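Local coordinates for putative lipoprotein YcdA (Bacillus subtilis subsp. subtilis str. 168, PDB 4R4G) that is a putative membrane-anchored lipoprotein of unknown function, pairing an N-terminal Ig-like domain with a C-terminal domain of mixed helices and strands, at residues Lys10-Tyr24 and Val125-Thr139. Residues are numbered along the deposited sequence; the frame is centred on the assembly and turned at random.
Sequences KSSDIAQVKIKDVSY and VTFKIDGKDKKILAT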
ATOM      1  N   LYS A  10      -9.529  13.794 -32.099  1.00 84.66           N
ATOM      2  CA  LYS A  10      -8.976  14.722 -33.078  1.00 82.46           C
ATOM      3  C   LYS A  10      -8.370  13.913 -34.185  1.00 86.13           C
ATOM      4  O   LYS A  10      -8.053  12.737 -33.995  1.00 84.19           O
ATOM      5  CB  LYS A  10      -7.955  15.697 -32.457  1.00 81.68           C
ATOM      6  CG  LYS A  10      -8.587  16.791 -31.601  1.00 89.79           C
ATOM      7  CD  LYS A  10      -7.619  17.879 -31.185  1.00 90.95           C
ATOM      8  CE  LYS A  10      -8.152  18.694 -30.028  1.00 90.24           C
ATOM      9  NZ  LYS A  10      -7.651  20.095 -30.059  1.00 99.67           N
ATOM     10  N   SER A  11      -8.238  14.520 -35.356  1.00 85.66           N
ATOM     11  CA  SER A  11      -7.711  13.820 -36.511  1.00 86.70           C
ATOM     12  C   SER A  11      -7.061  14.737 -37.518  1.00 90.46           C
ATOM     13  O   SER A  11      -7.348  15.931 -37.597  1.00 89.55           O
ATOM     14  CB  SER A  11      -8.823  13.045 -37.216  1.00 94.21           C
ATOM     15  OG  SER A  11     -10.021  13.801 -37.264  1.00104.61           O
ATOM     16  N   SER A  12      -6.149  14.143 -38.268  1.00 87.99           N
ATOM     17  CA  SER A  12      -5.487  14.719 -39.412  1.00 88.29           C
ATOM     18  C   SER A  12      -5.954  13.872 -40.590  1.00 98.78           C
ATOM     19  O   SER A  12      -6.704  12.907 -40.389  1.00101.15           O
ATOM     20  CB  SER A  12      -3.972  14.726 -39.238  1.00 87.42           C
ATOM     21  OG  SER A  12      -3.424  13.426 -39.368  1.00 93.66           O
ATOM     22  N   ASP A  13      -5.532  14.213 -41.801  1.00 97.40           N
ATOM     23  CA  ASP A  13      -5.930  13.467 -42.989  1.00101.04           C
ATOM     24  C   ASP A  13      -5.309  12.049 -43.016  1.00103.97           C
ATOM     25  O   ASP A  13      -5.842  11.176 -43.716  1.00107.19           O
ATOM     26  CB  ASP A  13      -5.575  14.258 -44.281  1.00103.73           C
ATOM     27  CG  ASP A  13      -4.140  14.778 -44.418  1.00118.01           C
ATOM     28  OD1 ASP A  13      -3.494  15.069 -43.363  1.00117.52           O
ATOM     29  OD2 ASP A  13      -3.683  14.960 -45.572  1.00124.57           O
ATOM     30  N   ILE A  14      -4.221  11.813 -42.231  1.00 95.33           N
ATOM     31  CA  ILE A  14      -3.526  10.524 -42.245  1.00 93.81           C
ATOM     32  C   ILE A  14      -3.809   9.642 -41.009  1.00 94.44           C
ATOM     33  O   ILE A  14      -3.684   8.424 -41.133  1.00 96.60           O
ATOM     34  CB  ILE A  14      -2.006  10.658 -42.516  1.00 94.18           C
ATOM     35  CG1 ILE A  14      -1.221  11.172 -41.324  1.00 91.32           C
ATOM     36  CG2 ILE A  14      -1.709  11.447 -43.805  1.00 93.21           C
ATOM     37  CD1 ILE A  14       0.163  10.786 -41.440  1.00 95.68           C
ATOM     38  N   ALA A  15      -4.216  10.212 -39.855  1.00 86.12           N
ATOM     39  CA  ALA A  15      -4.545   9.404 -38.671  1.00 84.72           C
ATOM     40  C   ALA A  15      -5.613  10.056 -37.795  1.00 86.83           C
ATOM     41  O   ALA A  15      -5.777  11.275 -37.829  1.00 84.87           O
ATOM     42  CB  ALA A  15      -3.298   9.135 -37.844  1.00 82.89           C
ATOM     43  N   GLN A  16      -6.348   9.236 -37.020  1.00 84.45           N
ATOM     44  CA  GLN A  16      -7.365   9.703 -36.080  1.00 84.82           C
ATOM     45  C   GLN A  16      -7.038   9.169 -34.692  1.00 86.82           C
ATOM     46  O   GLN A  16      -6.908   7.954 -34.510  1.00 88.45           O
ATOM     47  CB  GLN A  16      -8.794   9.308 -36.505  1.00 90.24           C
ATOM     48  CG  GLN A  16      -9.875   9.843 -35.545  1.00110.96           C
ATOM     49  CD  GLN A  16     -11.204   9.129 -35.615  1.00135.54           C
ATOM     50  OE1 GLN A  16     -12.231   9.723 -35.974  1.00135.82           O
ATOM     51  NE2 GLN A  16     -11.225   7.858 -35.224  1.00123.29           N
ATOM     52  N   VAL A  17      -6.902  10.074 -33.713  1.00 79.25           N
ATOM     53  CA  VAL A  17      -6.563   9.672 -32.355  1.00 77.09           C
ATOM     54  C   VAL A  17      -7.738   9.954 -31.435  1.00 82.85           C
ATOM     55  O   VAL A  17      -8.324  11.033 -31.480  1.00 83.83           O
ATOM     56  CB  VAL A  17      -5.261  10.355 -31.865  1.00 76.68           C
ATOM     57  CG1 VAL A  17      -4.831   9.836 -30.498  1.00 74.40           C
ATOM     58  CG2 VAL A  17      -4.141  10.171 -32.875  1.00 75.54           C
ATOM     59  N   LYS A  18      -8.074   8.967 -30.612  1.00 79.51           N
ATOM     60  CA  LYS A  18      -9.139   9.049 -29.631  1.00 80.41           C
ATOM     61  C   LYS A  18      -8.559   8.730 -28.281  1.00 81.20           C
ATOM     62  O   LYS A  18      -7.874   7.717 -28.144  1.00 80.97           O
ATOM     63  CB  LYS A  18     -10.288   8.065 -29.963  1.00 87.73           C
ATOM     64  CG  LYS A  18     -10.703   8.011 -31.443  1.00114.00           C
ATOM     65  CD  LYS A  18     -11.979   7.191 -31.674  1.00129.56           C
ATOM     66  CE  LYS A  18     -11.744   5.990 -32.558  1.00140.19           C
ATOM     67  NZ  LYS A  18     -12.879   5.765 -33.491  1.00152.02           N
ATOM     68  N   ILE A  19      -8.820   9.576 -27.283  1.00 75.22           N
ATOM     69  CA  ILE A  19      -8.376   9.314 -25.927  1.00 73.52           C
ATOM     70  C   ILE A  19      -9.527   8.619 -25.201  1.00 84.37           C
ATOM     71  O   ILE A  19     -10.523   9.262 -24.849  1.00 86.96           O
ATOM     72  CB  ILE A  19      -7.906  10.587 -25.208  1.00 73.38           C
ATOM     73  CG1 ILE A  19      -6.765  11.249 -25.973  1.00 71.18           C
ATOM     74  CG2 ILE A  19      -7.529  10.252 -23.775  1.00 71.02           C
ATOM     75  CD1 ILE A  19      -6.263  12.427 -25.357  1.00 77.45           C
ATOM     76  N   LYS A  20      -9.398   7.307 -25.003  1.00 82.38           N
ATOM     77  CA  LYS A  20     -10.435   6.484 -24.399  1.00 84.39           C
ATOM     78  C   LYS A  20     -10.506   6.649 -22.876  1.00 89.16           C
ATOM     79  O   LYS A  20     -11.616   6.648 -22.345  1.00 92.93           O
ATOM     80  CB  LYS A  20     -10.273   5.007 -24.800  1.00 87.47           C
ATOM     81  CG  LYS A  20     -10.368   4.793 -26.312  1.00 96.49           C
ATOM     82  CD  LYS A  20     -10.927   3.415 -26.678  1.00116.32           C
ATOM     83  CE  LYS A  20     -11.482   3.395 -28.092  1.00129.39           C
ATOM     84  NZ  LYS A  20     -11.887   2.035 -28.540  1.00138.48           N
ATOM     85  N   ASP A  21      -9.367   6.802 -22.165  1.00 82.32           N
ATOM     86  CA  ASP A  21      -9.366   6.954 -20.693  1.00 80.14           C
ATOM     87  C   ASP A  21      -8.119   7.709 -20.182  1.00 77.91           C
ATOM     88  O   ASP A  21      -7.083   7.675 -20.847  1.00 76.60           O
ATOM     89  CB  ASP A  21      -9.443   5.565 -20.027  1.00 83.56           C
ATOM     90  CG  ASP A  21      -9.722   5.605 -18.539  1.00104.78           C
ATOM     91  OD1 ASP A  21     -10.873   5.905 -18.162  1.00109.52           O
ATOM     92  OD2 ASP A  21      -8.775   5.363 -17.747  1.00112.63           O
ATOM     93  N   VAL A  22      -8.220   8.395 -19.010  1.00 70.99           N
ATOM     94  CA  VAL A  22      -7.124   9.140 -18.362  1.00 67.22           C
ATOM     95  C   VAL A  22      -7.207   8.924 -16.851  1.00 74.66           C
ATOM     96  O   VAL A  22      -8.193   9.313 -16.214  1.00 77.27           O
ATOM     97  CB  VAL A  22      -7.074  10.659 -18.703  1.00 69.17           C
ATOM     98  CG1 VAL A  22      -5.987  11.371 -17.910  1.00 66.34           C
ATOM     99  CG2 VAL A  22      -6.861  10.900 -20.196  1.00 69.23           C
ATOM    100  N   SER A  23      -6.161   8.339 -16.269  1.00 69.73           N
ATOM    101  CA  SER A  23      -6.130   8.101 -14.837  1.00 68.92           C
ATOM    102  C   SER A  23      -4.736   8.251 -14.279  1.00 71.30           C
ATOM    103  O   SER A  23      -3.754   8.178 -15.017  1.00 70.68           O
ATOM    104  CB  SER A  23      -6.655   6.703 -14.525  1.00 73.43           C
ATOM    105  OG  SER A  23      -5.825   5.702 -15.083  1.00 82.79           O
ATOM    106  N   TYR A  24      -4.657   8.477 -12.968  1.00 67.63           N
ATOM    107  CA  TYR A  24      -3.410   8.532 -12.215  1.00 65.22           C
ATOM    108  C   TYR A  24      -3.103   7.137 -11.717  1.00 68.26           C
ATOM    109  O   TYR A  24      -4.014   6.388 -11.302  1.00 68.97           O
ATOM    110  CB  TYR A  24      -3.502   9.505 -11.031  1.00 65.60           C
ATOM    111  CG  TYR A  24      -3.620  10.962 -11.404  1.00 67.69           C
ATOM    112  CD1 TYR A  24      -2.542  11.649 -11.964  1.00 68.27           C
ATOM    113  CD2 TYR A  24      -4.772  11.685 -11.109  1.00 70.40           C
ATOM    114  CE1 TYR A  24      -2.628  13.008 -12.263  1.00 69.05           C
ATOM    115  CE2 TYR A  24      -4.869  13.047 -11.404  1.00 72.12           C
ATOM    116  CZ  TYR A  24      -3.795  13.703 -11.989  1.00 75.29           C
ATOM    117  OH  TYR A  24      -3.875  15.039 -12.278  1.00 72.30           O
ATOM    118  N   VAL A 125      -1.578  15.845 -34.042  1.00 67.13           N
ATOM    119  CA  VAL A 125      -2.758  16.219 -33.245  1.00 68.58           C
ATOM    120  C   VAL A 125      -2.319  16.393 -31.806  1.00 69.85           C
ATOM    121  O   VAL A 125      -1.454  15.660 -31.324  1.00 69.06           O
ATOM    122  CB  VAL A 125      -4.036  15.335 -33.336  1.00 74.95           C
ATOM    123  CG1 VAL A 125      -4.770  15.530 -34.654  1.00 75.95           C
ATOM    124  CG2 VAL A 125      -3.749  13.867 -33.054  1.00 75.21           C
ATOM    125  N   THR A 126      -2.930  17.368 -31.133  1.00 64.17           N
ATOM    126  CA  THR A 126      -2.613  17.745 -29.783  1.00 63.07           C
ATOM    127  C   THR A 126      -3.903  17.777 -28.914  1.00 68.49           C
ATOM    128  O   THR A 126      -4.906  18.336 -29.331  1.00 70.66           O
ATOM    129  CB  THR A 126      -1.822  19.079 -29.801  1.00 75.74           C
ATOM    130  OG1 THR A 126      -1.591  19.501 -28.466  1.00 83.31           O
ATOM    131  CG2 THR A 126      -2.538  20.211 -30.537  1.00 81.04           C
ATOM    132  N   PHE A 127      -3.860  17.197 -27.709  1.00 63.67           N
ATOM    133  CA  PHE A 127      -4.990  17.199 -26.767  1.00 65.19           C
ATOM    134  C   PHE A 127      -4.615  17.839 -25.442  1.00 68.25           C
ATOM    135  O   PHE A 127      -3.514  17.627 -24.949  1.00 66.16           O
ATOM    136  CB  PHE A 127      -5.499  15.775 -26.471  1.00 67.50           C
ATOM    137  CG  PHE A 127      -5.830  14.923 -27.670  1.00 71.13           C
ATOM    138  CD1 PHE A 127      -4.838  14.197 -28.325  1.00 73.49           C
ATOM    139  CD2 PHE A 127      -7.144  14.784 -28.101  1.00 76.99           C
ATOM    140  CE1 PHE A 127      -5.148  13.391 -29.427  1.00 76.40           C
ATOM    141  CE2 PHE A 127      -7.454  13.982 -29.212  1.00 81.60           C
ATOM    142  CZ  PHE A 127      -6.454  13.290 -29.868  1.00 78.22           C
ATOM    143  N   LYS A 128      -5.546  18.571 -24.837  1.00 65.68           N
ATOM    144  CA  LYS A 128      -5.352  19.128 -23.510  1.00 64.18           C
ATOM    145  C   LYS A 128      -6.044  18.209 -22.524  1.00 69.95           C
ATOM    146  O   LYS A 128      -7.132  17.688 -22.811  1.00 71.75           O
ATOM    147  CB  LYS A 128      -5.868  20.563 -23.413  1.00 66.90           C
ATOM    148  CG  LYS A 128      -5.123  21.519 -24.330  1.00 61.24           C
ATOM    149  CD  LYS A 128      -5.564  22.927 -24.142  1.00 60.74           C
ATOM    150  CE  LYS A 128      -4.840  23.891 -25.060  1.00 69.90           C
ATOM    151  NZ  LYS A 128      -5.463  25.245 -24.978  1.00 77.01           N
ATOM    152  N   ILE A 129      -5.358  17.922 -21.402  1.00 64.59           N
ATOM    153  CA  ILE A 129      -5.845  17.080 -20.311  1.00 63.38           C
ATOM    154  C   ILE A 129      -5.837  17.915 -19.026  1.00 72.01           C
ATOM    155  O   ILE A 129      -4.773  18.403 -18.631  1.00 70.53           O
ATOM    156  CB  ILE A 129      -4.980  15.807 -20.188  1.00 62.10           C
ATOM    157  CG1 ILE A 129      -5.140  14.904 -21.427  1.00 60.57           C
ATOM    158  CG2 ILE A 129      -5.268  15.067 -18.888  1.00 60.42           C
ATOM    159  CD1 ILE A 129      -4.080  13.798 -21.589  1.00 54.85           C
ATOM    160  N   ASP A 130      -7.015  18.122 -18.403  1.00 73.23           N
ATOM    161  CA  ASP A 130      -7.079  18.848 -17.134  1.00 74.85           C
ATOM    162  C   ASP A 130      -6.860  17.859 -15.990  1.00 77.83           C
ATOM    163  O   ASP A 130      -7.712  17.013 -15.739  1.00 77.45           O
ATOM    164  CB  ASP A 130      -8.404  19.609 -16.960  1.00 80.23           C
ATOM    165  CG  ASP A 130      -8.529  20.355 -15.638  1.00 92.37           C
ATOM    166  OD1 ASP A 130      -7.530  20.414 -14.884  1.00 89.56           O
ATOM    167  OD2 ASP A 130      -9.622  20.896 -15.363  1.00105.15           O
ATOM    168  N   GLY A 131      -5.720  17.971 -15.322  1.00 74.07           N
ATOM    169  CA  GLY A 131      -5.379  17.090 -14.215  1.00 73.91           C
ATOM    170  C   GLY A 131      -6.177  17.364 -12.959  1.00 83.50           C
ATOM    171  O   GLY A 131      -6.250  16.501 -12.076  1.00 83.58           O
ATOM    172  N   LYS A 132      -6.757  18.590 -12.859  1.00 83.63           N
ATOM    173  CA  LYS A 132      -7.583  19.037 -11.737  1.00 85.85           C
ATOM    174  C   LYS A 132      -9.061  18.643 -11.958  1.00 93.94           C
ATOM    175  O   LYS A 132      -9.906  19.008 -11.141  1.00 97.48           O
ATOM    176  CB  LYS A 132      -7.433  20.555 -11.484  1.00 89.23           C
ATOM    177  CG  LYS A 132      -6.408  20.879 -10.398  1.00 97.26           C
ATOM    178  CD  LYS A 132      -6.666  22.235  -9.746  1.00113.40           C
ATOM    179  CE  LYS A 132      -6.389  22.232  -8.251  1.00129.86           C
ATOM    180  NZ  LYS A 132      -7.016  23.398  -7.551  1.00138.45           N
ATOM    181  N   ASP A 133      -9.366  17.875 -13.033  1.00 90.15           N
ATOM    182  CA  ASP A 133     -10.708  17.363 -13.330  1.00 92.88           C
ATOM    183  C   ASP A 133     -11.058  16.352 -12.268  1.00 99.42           C
ATOM    184  O   ASP A 133     -10.239  15.478 -11.970  1.00 96.96           O
ATOM    185  CB  ASP A 133     -10.761  16.736 -14.733  1.00 94.32           C
ATOM    186  CG  ASP A 133     -12.082  16.104 -15.122  1.00108.23           C
ATOM    187  OD1 ASP A 133     -12.453  15.081 -14.507  1.00109.57           O
ATOM    188  OD2 ASP A 133     -12.698  16.573 -16.110  1.00113.21           O
ATOM    189  N   LYS A 134     -12.261  16.491 -11.679  1.00100.31           N
ATOM    190  CA  LYS A 134     -12.762  15.670 -10.567  1.00100.89           C
ATOM    191  C   LYS A 134     -12.645  14.167 -10.860  1.00100.49           C
ATOM    192  O   LYS A 134     -12.040  13.457 -10.053  1.00 97.61           O
ATOM    193  CB  LYS A 134     -14.214  16.048 -10.207  1.00108.66           C
ATOM    194  CG  LYS A 134     -14.375  17.442  -9.574  1.00126.80           C
ATOM    195  CD  LYS A 134     -14.497  17.399  -8.040  1.00133.58           C
ATOM    196  CE  LYS A 134     -14.919  18.729  -7.438  1.00142.94           C
ATOM    197  NZ  LYS A 134     -16.324  19.103  -7.777  1.00150.90           N
ATOM    198  N   LYS A 135     -13.160  13.705 -12.029  1.00 96.24           N
ATOM    199  CA  LYS A 135     -13.107  12.300 -12.463  1.00 94.50           C
ATOM    200  C   LYS A 135     -11.654  11.752 -12.398  1.00 95.25           C
ATOM    201  O   LYS A 135     -11.382  10.772 -11.687  1.00 93.91           O
ATOM    202  CB  LYS A 135     -13.675  12.132 -13.890  1.00 97.80           C
ATOM    203  CG  LYS A 135     -15.010  12.847 -14.182  1.00116.50           C
ATOM    204  CD  LYS A 135     -15.339  12.799 -15.688  1.00129.73           C
ATOM    205  CE  LYS A 135     -16.723  13.289 -16.073  1.00144.82           C
ATOM    206  NZ  LYS A 135     -16.961  13.198 -17.549  1.00150.97           N
ATOM    207  N   ILE A 136     -10.720  12.439 -13.092  1.00 89.37           N
ATOM    208  CA  ILE A 136      -9.298  12.080 -13.172  1.00 85.16           C
ATOM    209  C   ILE A 136      -8.660  12.059 -11.773  1.00 87.27           C
ATOM    210  O   ILE A 136      -7.872  11.156 -11.500  1.00 85.06           O
ATOM    211  CB  ILE A 136      -8.510  12.999 -14.155  1.00 85.94           C
ATOM    212  CG1 ILE A 136      -9.179  12.987 -15.544  1.00 87.53           C
ATOM    213  CG2 ILE A 136      -7.029  12.591 -14.252  1.00 81.76           C
ATOM    214  CD1 ILE A 136      -8.725  14.073 -16.529  1.00 92.93           C
ATOM    215  N   LEU A 137      -9.009  13.029 -10.904  1.00 84.63           N
ATOM    216  CA  LEU A 137      -8.482  13.144  -9.536  1.00 83.58           C
ATOM    217  C   LEU A 137      -8.947  11.990  -8.623  1.00 88.01           C
ATOM    218  O   LEU A 137      -8.243  11.633  -7.670  1.00 85.37           O
ATOM    219  CB  LEU A 137      -8.907  14.483  -8.914  1.00 85.29           C
ATOM    220  CG  LEU A 137      -8.077  15.710  -9.248  1.00 88.50           C
ATOM    221  CD1 LEU A 137      -8.781  16.939  -8.796  1.00 91.03           C
ATOM    222  CD2 LEU A 137      -6.731  15.663  -8.559  1.00 88.58           C
ATOM    223  N   ALA A 138     -10.139  11.425  -8.921  1.00 87.23           N
ATOM    224  CA  ALA A 138     -10.750  10.311  -8.192  1.00 88.01           C
ATOM    225  C   ALA A 138      -9.831   9.088  -8.192  1.00 89.77           C
ATOM    226  O   ALA A 138      -9.649   8.431  -7.157  1.00 88.69           O
ATOM    227  CB  ALA A 138     -12.093   9.951  -8.826  1.00 91.37           C
ATOM    228  N   THR A 139      -9.226   8.825  -9.363  1.00 84.43           N
ATOM    229  CA  THR A 139      -8.337   7.704  -9.627  1.00 81.66           C
ATOM    230  C   THR A 139      -7.110   7.773  -8.701  1.00 81.91           C
ATOM    231  O   THR A 139      -6.681   6.725  -8.224  1.00 80.31           O
ATOM    232  CB  THR A 139      -7.990   7.660 -11.118  1.00 88.36           C
ATOM    233  OG1 THR A 139      -7.198   8.794 -11.458  1.00 92.11           O
ATOM    234  CG2 THR A 139      -9.236   7.625 -12.017  1.00 85.72           C
TER
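I19 lays its CD1 over one face of the F127 ring, 3.8 Å from the centroid, which meets the geometry of a CH-pi contact. The methyl sits toward the rim, above CG, and the two side chains run past each other in opposite directions. At the ring edge lie K10 N and V17 O, the latter 3.3 Å from F127 CZ. K10 CB is 3.7 Å from F127 CE2, and V17 CG1 equally close to F127 CE1. Two residues before F127, V125 CG2 touches V17 CG2; two residues after it, I129 CG2 meets V22 CG1 end on at 3.9 Å. Strands 16-24 and 125-130 run 16° from parallel with axes 8.8 Å apart. That spacing is too wide for backbone pairing and fits facing strands of the two sheets of the Ig-like sandwich, with V22 also touching L41 and I129 touching Y108.

Where strand 125-130 gives way to helix 134-139, Y24 takes over. Its CG is anti to the carbonyl carbon, and the ring extends across I136 at about a right angle, CE2 lying 3.6 Å from I136 CG2. The phenol OH donates to G131 O at 2.8 Å; that oxygen lies in the ring plane, while the donor is tilted 28° from the carbonyl plane. G105 N also hydrogen-bonds to the hydroxyl. Separately, the backbone N of Y24 donates almost straight (177°) to T139 OG1 at 3.0 Å. A phenylalanine at Y24 would probably leave G131 O without this donor and G105 N without its acceptor. Largely apolar packing thus joins the sheets, with one weak bond from K10 NZ to T126 O, whereas directional bonds from Y24 fasten the 130-133 turn and the helix that follows to the end of strand 16-24.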